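Local coordinates for DNA repair protein XRCC1 (Homo sapiens, PDB 3LQC), which scaffolds DNA single-strand break repair, assembling repair complexes and binding poly-ADP-ribosylated PARP1 to limit its activity, at residues I43-Q48 and V128-S133; V68-G73 and E85-T90. One frame throughout, in Å; residues are numbered along the deposited sequence. Where two conformers were deposited one is given.

Interaction 1 of 2, residues I43-Q48 and V128-S133; sequences ISVVLQ and VKIVCS. With CO3 (carbonate ion), chain D.
Ser44 and Lys129 reach from neighbouring strands to the same carbonate ion. Ser44 OG donates to carbonate O1 at 2.6 Å, its first torsion (chi1 60°) setting the hydroxyl between the backbone N and the carbonyl carbon. Lys129 NZ donates to carbonate O2 at 2.7 Å. The lysine leaves the strand with CG anti to N, runs straight to CD and bends there (chi3 -66°), a kink that carries its amine round to the ion while its methylenes cross the flank of Val46, CE lying 3.7 Å from Val46 CG2. A methionine in place of Lys129 would probably leave carbonate O2 without this charged donor and Tyr84 without its cation-pi partner. The ion, probably picked up from the crystallisation liquor, is gripped also by Arg7 NH2.

Beneath the pocket, a paired backbone fixes where these side chains start. The strands run antiparallel, and three hydrogen-bonded pairs, Ile43–Cys132, Val45–Ile130 and Leu47–Val128, tie them; the shortest of their bonds is Leu47 N to Val128 O, 2.7 Å. Ser44–Val131 and Val46–Lys129 are the intervening non-hydrogen-bonded pairs, their side chains on the carbonate face. On the other face apolar side chains meet across the strands: Val45 CG2 meets Ile130 CB at 4.1 Å, Leu47 CG lies 4.3 Å from Ile130 CD1, and Ile43 CG1 approaches Cys132 CB.

Both strands are interior members of the five-stranded mixed sheet of the XRCC1 N-terminal domain: 43-48 runs parallel to strand 7-12, outermost on that side within this chain, 128-133 pairs with strand 67-73, and Tyr30, Trp33 and Arg34 of helix 28-36 pack on Ile43.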
loop_
_atom_site.group_PDB
_atom_site.type_symbol
_atom_site.label_atom_id
_atom_site.label_comp_id
_atom_site.label_asym_id
_atom_site.label_seq_id
_atom_site.Cartn_x
_atom_site.Cartn_y
_atom_site.Cartn_z
ATOM N N ILE A 43 16.517 10.080 8.798
ATOM C CA ILE A 43 17.969 10.140 8.911
ATOM C C ILE A 43 18.560 8.925 8.225
ATOM O O ILE A 43 17.899 7.900 8.106
ATOM C CB ILE A 43 18.442 10.120 10.380
ATOM C CG1 ILE A 43 17.940 8.852 11.069
ATOM C CG2 ILE A 43 17.979 11.367 11.125
ATOM C CD1 ILE A 43 18.831 8.377 12.156
ATOM N N SER A 44 19.805 9.031 7.779
ATOM C CA SER A 44 20.521 7.870 7.267
ATOM C C SER A 44 21.915 7.781 7.863
ATOM O O SER A 44 22.468 8.775 8.330
ATOM C CB SER A 44 20.648 7.958 5.760
ATOM O OG SER A 44 21.352 9.135 5.416
ATOM N N VAL A 45 22.475 6.579 7.859
ATOM C CA VAL A 45 23.899 6.411 8.079
ATOM C C VAL A 45 24.482 5.800 6.816
ATOM O O VAL A 45 23.821 5.018 6.132
ATOM C CB VAL A 45 24.217 5.490 9.281
ATOM C CG1 VAL A 45 23.730 6.102 10.583
ATOM C CG2 VAL A 45 23.612 4.131 9.075
ATOM N N VAL A 46 25.710 6.173 6.491
ATOM C CA VAL A 46 26.397 5.563 5.371
ATOM C C VAL A 46 27.643 4.853 5.865
ATOM O O VAL A 46 28.466 5.438 6.571
ATOM C CB VAL A 46 26.773 6.586 4.294
ATOM C CG1 VAL A 46 27.775 5.976 3.311
ATOM C CG2 VAL A 46 25.529 7.058 3.563
ATOM N N LEU A 47 27.750 3.577 5.513
ATOM C CA LEU A 47 28.928 2.790 5.817
ATOM C C LEU A 47 29.826 2.795 4.597
ATOM O O LEU A 47 29.446 2.306 3.531
ATOM C CB LEU A 47 28.561 1.345 6.157
ATOM C CG LEU A 47 27.507 1.024 7.217
ATOM C CD1 LEU A 47 27.349 -0.493 7.313
ATOM C CD2 LEU A 47 27.857 1.625 8.571
ATOM N N GLN A 48 31.005 3.378 4.759
ATOM C CA GLN A 48 32.038 3.357 3.743
ATOM C C GLN A 48 32.939 2.151 3.979
ATOM O O GLN A 48 33.760 2.143 4.894
ATOM C CB GLN A 48 32.863 4.633 3.823
ATOM C CG GLN A 48 32.092 5.870 3.432
ATOM C CD GLN A 48 32.958 7.110 3.467
ATOM O OE1 GLN A 48 33.857 7.230 4.305
ATOM N NE2 GLN A 48 32.695 8.040 2.559
ATOM N N VAL A 128 27.182 1.438 1.825
ATOM C CA VAL A 128 25.903 0.967 2.324
ATOM C C VAL A 128 25.169 2.111 3.036
ATOM O O VAL A 128 25.636 2.645 4.043
ATOM C CB VAL A 128 26.060 -0.231 3.276
ATOM C CG1 VAL A 128 24.714 -0.894 3.501
ATOM C CG2 VAL A 128 27.050 -1.249 2.706
ATOM N N LYS A 129 24.014 2.483 2.500
ATOM C CA LYS A 129 23.219 3.551 3.074
ATOM C C LYS A 129 21.954 2.968 3.683
ATOM O O LYS A 129 21.151 2.332 2.988
ATOM C CB LYS A 129 22.871 4.588 2.000
ATOM C CG LYS A 129 21.966 5.700 2.482
ATOM C CD LYS A 129 21.674 6.695 1.373
ATOM C CE LYS A 129 22.923 7.435 0.949
ATOM N NZ LYS A 129 22.590 8.652 0.164
ATOM N N ILE A 130 21.786 3.171 4.984
ATOM C CA ILE A 130 20.581 2.725 5.677
ATOM C C ILE A 130 19.718 3.943 6.019
ATOM O O ILE A 130 20.155 4.831 6.748
ATOM C CB ILE A 130 20.917 1.943 6.959
ATOM C CG1 ILE A 130 21.737 0.694 6.630
ATOM C CG2 ILE A 130 19.659 1.557 7.689
ATOM C CD1 ILE A 130 23.231 0.932 6.572
ATOM N N VAL A 131 18.504 3.994 5.479
ATOM C CA VAL A 131 17.637 5.149 5.688
ATOM C C VAL A 131 16.484 4.823 6.622
ATOM O O VAL A 131 15.712 3.908 6.367
ATOM C CB VAL A 131 17.080 5.693 4.356
ATOM C CG1 VAL A 131 16.389 7.036 4.581
ATOM C CG2 VAL A 131 18.197 5.837 3.339
ATOM N N CYS A 132 16.377 5.579 7.708
ATOM C CA CYS A 132 15.300 5.393 8.672
ATOM C C CYS A 132 14.312 6.543 8.577
ATOM O O CYS A 132 14.674 7.709 8.720
ATOM C CB CYS A 132 15.865 5.309 10.089
ATOM S SG CYS A 132 16.972 3.924 10.385
ATOM N N SER A 133 13.054 6.226 8.329
ATOM C CA SER A 133 12.039 7.264 8.211
ATOM C C SER A 133 11.023 7.138 9.323
ATOM O O SER A 133 10.539 6.043 9.615
ATOM C CB SER A 133 11.347 7.189 6.858
ATOM O OG SER A 133 12.217 7.600 5.826
HETATM C C CO3 D . 20.444 10.411 2.007
HETATM O O1 CO3 D . 21.248 9.903 2.893
HETATM O O2 CO3 D . 20.880 10.633 0.800
#

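Interaction 2 of 2, residues V68-G73 and E85-T90; sequences VEVLVG and EVLLVT
Val70 O accepts from two consecutive amides of the facing strand, Leu87 N and Leu88 N, each at 2.8 Å. Leu87 N comes in within the carbonyl plane, whereas Leu88 N is tilted out of it. The fork is possible because Leu87 adopts a helix-like backbone (phi -97°, psi -60°), which turns both N-H groups toward one oxygen. Val70 N answers with a bond to Leu88 O. Beyond the bulge regular pairing resumes: Val72 N donates to Glu85 O at 2.7 Å, and Glu85 N to Val72 O at 2.8 Å.

In the bulge Leu87 points toward strand 68-73 and crosses Val72 obliquely, CD2 lying 4.1 Å from Val72 CG1 and also touching Val70 CG1; Val70 CB faces Leu88 CB at 3.9 Å. Ala120 and Ala121 of helix 118-121 cover Leu87, and Ile60 of strand 57-63 lies on Leu88. On the opposite face Leu71 CD2 touches Val86 CG2 at 3.8 Å.

Glu69 lies beside them, its chain extended with CG anti to the backbone N (chi1 -179°), which brings OE1 within 3.6 Å of Val86 CG2. One water donates to OE1 and accepts from Thr90 N; a second bridges Thr90 OG1 and OE2, which also bonds the backbone of the other protein's chain. Leu88 to Thr90 are modelled in two conformers, so the side-chain details there describe one of them.

This fits a classic beta bulge, with Leu87 and Leu88 both opposite Val70, built into a beta hairpin whose second strand, 85-92, forms the outer edge of the five-stranded sheet within this chain.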
loop_
_atom_site.group_PDB
_atom_site.type_symbol
_atom_site.label_atom_id
_atom_site.label_comp_id
_atom_site.label_asym_id
_atom_site.label_seq_id
_atom_site.Cartn_x
_atom_site.Cartn_y
_atom_site.Cartn_z
ATOM N N VAL A 68 12.368 1.529 6.969
ATOM C CA VAL A 68 13.809 1.411 6.791
ATOM C C VAL A 68 14.101 0.982 5.362
ATOM O O VAL A 68 13.400 0.138 4.806
ATOM C CB VAL A 68 14.437 0.396 7.757
ATOM C CG1 VAL A 68 15.941 0.407 7.608
ATOM C CG2 VAL A 68 14.052 0.704 9.187
ATOM N N GLU A 69 15.128 1.581 4.766
ATOM C CA GLU A 69 15.534 1.243 3.409
ATOM C C GLU A 69 17.046 1.046 3.373
ATOM O O GLU A 69 17.780 1.749 4.064
ATOM C CB GLU A 69 15.135 2.367 2.454
ATOM C CG GLU A 69 15.487 2.143 0.994
ATOM C CD GLU A 69 15.331 3.409 0.182
ATOM O OE1 GLU A 69 15.136 3.318 -1.050
ATOM O OE2 GLU A 69 15.382 4.499 0.788
ATOM N N VAL A 70 17.514 0.090 2.577
ATOM C CA VAL A 70 18.949 -0.098 2.426
ATOM C C VAL A 70 19.340 0.060 0.975
ATOM O O VAL A 70 18.818 -0.632 0.107
ATOM C CB VAL A 70 19.434 -1.465 2.967
ATOM C CG1 VAL A 70 20.940 -1.626 2.738
ATOM C CG2 VAL A 70 19.119 -1.590 4.446
ATOM N N LEU A 71 20.248 0.991 0.716
ATOM C CA LEU A 71 20.762 1.203 -0.626
ATOM C C LEU A 71 22.264 0.938 -0.647
ATOM O O LEU A 71 22.937 0.994 0.390
ATOM C CB LEU A 71 20.446 2.618 -1.120
ATOM C CG LEU A 71 18.999 3.084 -0.945
ATOM C CD1 LEU A 71 18.828 3.815 0.382
ATOM C CD2 LEU A 71 18.546 3.973 -2.111
ATOM N N VAL A 72 22.789 0.648 -1.826
ATOM C CA VAL A 72 24.205 0.330 -1.959
ATOM C C VAL A 72 24.803 1.159 -3.065
ATOM O O VAL A 72 24.100 1.599 -3.969
ATOM C CB VAL A 72 24.425 -1.150 -2.275
ATOM C CG1 VAL A 72 24.333 -1.968 -1.001
ATOM C CG2 VAL A 72 23.405 -1.620 -3.308
ATOM N N GLY A 73 26.104 1.385 -2.990
ATOM C CA GLY A 73 26.774 2.197 -3.984
ATOM C C GLY A 73 28.203 1.741 -4.192
ATOM O O GLY A 73 28.761 0.998 -3.385
ATOM N N GLU A 85 21.917 2.303 -5.558
ATOM C CA GLU A 85 20.996 1.304 -6.039
ATOM C C GLU A 85 20.286 0.759 -4.808
ATOM O O GLU A 85 20.910 0.589 -3.765
ATOM C CB GLU A 85 21.793 0.203 -6.739
ATOM C CG GLU A 85 21.150 -0.323 -8.002
ATOM C CD GLU A 85 20.684 0.784 -8.923
ATOM O OE1 GLU A 85 21.530 1.560 -9.417
ATOM O OE2 GLU A 85 19.459 0.873 -9.156
ATOM N N VAL A 86 18.984 0.505 -4.907
ATOM C CA VAL A 86 18.266 -0.077 -3.776
ATOM C C VAL A 86 18.631 -1.546 -3.581
ATOM O O VAL A 86 18.568 -2.351 -4.509
ATOM C CB VAL A 86 16.728 0.051 -3.905
ATOM C CG1 VAL A 86 16.045 -0.622 -2.735
ATOM C CG2 VAL A 86 16.321 1.501 -3.966
ATOM N N LEU A 87 19.015 -1.885 -2.362
ATOM C CA LEU A 87 19.238 -3.267 -2.004
ATOM C C LEU A 87 17.986 -3.804 -1.318
ATOM O O LEU A 87 17.376 -4.768 -1.775
ATOM C CB LEU A 87 20.449 -3.391 -1.081
ATOM C CG LEU A 87 20.775 -4.841 -0.775
ATOM C CD1 LEU A 87 21.214 -5.509 -2.057
ATOM C CD2 LEU A 87 21.840 -4.934 0.295
ATOM N N LEU A 88 17.608 -3.180 -0.206
ATOM C CA LEU A 88 16.352 -3.517 0.452
ATOM C C LEU A 88 15.390 -2.357 0.312
ATOM O O LEU A 88 15.628 -1.264 0.827
ATOM C CB LEU A 88 16.543 -3.857 1.933
ATOM C CG LEU A 88 15.218 -4.025 2.692
ATOM C CD1 LEU A 88 14.427 -5.185 2.134
ATOM C CD2 LEU A 88 15.439 -4.203 4.170
ATOM N N VAL A 89 14.299 -2.607 -0.390
ATOM C CA VAL A 89 13.295 -1.596 -0.635
ATOM C C VAL A 89 12.719 -1.064 0.688
ATOM O O VAL A 89 12.717 -1.763 1.701
ATOM C CB VAL A 89 12.200 -2.180 -1.538
ATOM C CG1 VAL A 89 11.026 -2.707 -0.710
ATOM C CG2 VAL A 89 11.763 -1.151 -2.549
ATOM N N THR A 90 12.260 0.183 0.685
ATOM C CA THR A 90 11.709 0.795 1.898
ATOM C C THR A 90 10.649 -0.094 2.561
ATOM O O THR A 90 9.610 -0.397 1.978
ATOM C CB THR A 90 11.104 2.175 1.617
ATOM O OG1 THR A 90 12.064 2.994 0.938
ATOM C CG2 THR A 90 10.702 2.850 2.930
HETATM O O HOH W 1 12.597 1.747 -1.506
HETATM O O HOH W 2 13.316 5.135 2.562
#

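The two interactions are neighbours in one sheet, their centres about 9 Å apart, with residues 128-133 and 68-73 side by side. Probable hydrogen bonds join them, Val131 N to Glu69 O at 2.8 Å and Lys129 O to Leu71 N at 2.8 Å, so strand 125-133 is paired on both flanks. Along the chain, the hairpin of interaction 2 is nested inside the loop closed by interaction 1. Val131 CG2 packs on Leu71 CD1 at 3.6 Å, and Tyr84 touches Leu71 and Val46 besides meeting Lys129, linking the bulged hairpin to the carbonate pocket. Val131 and Val86 both pack against apolar side chains of the other protein's chain, making this face part of the interface.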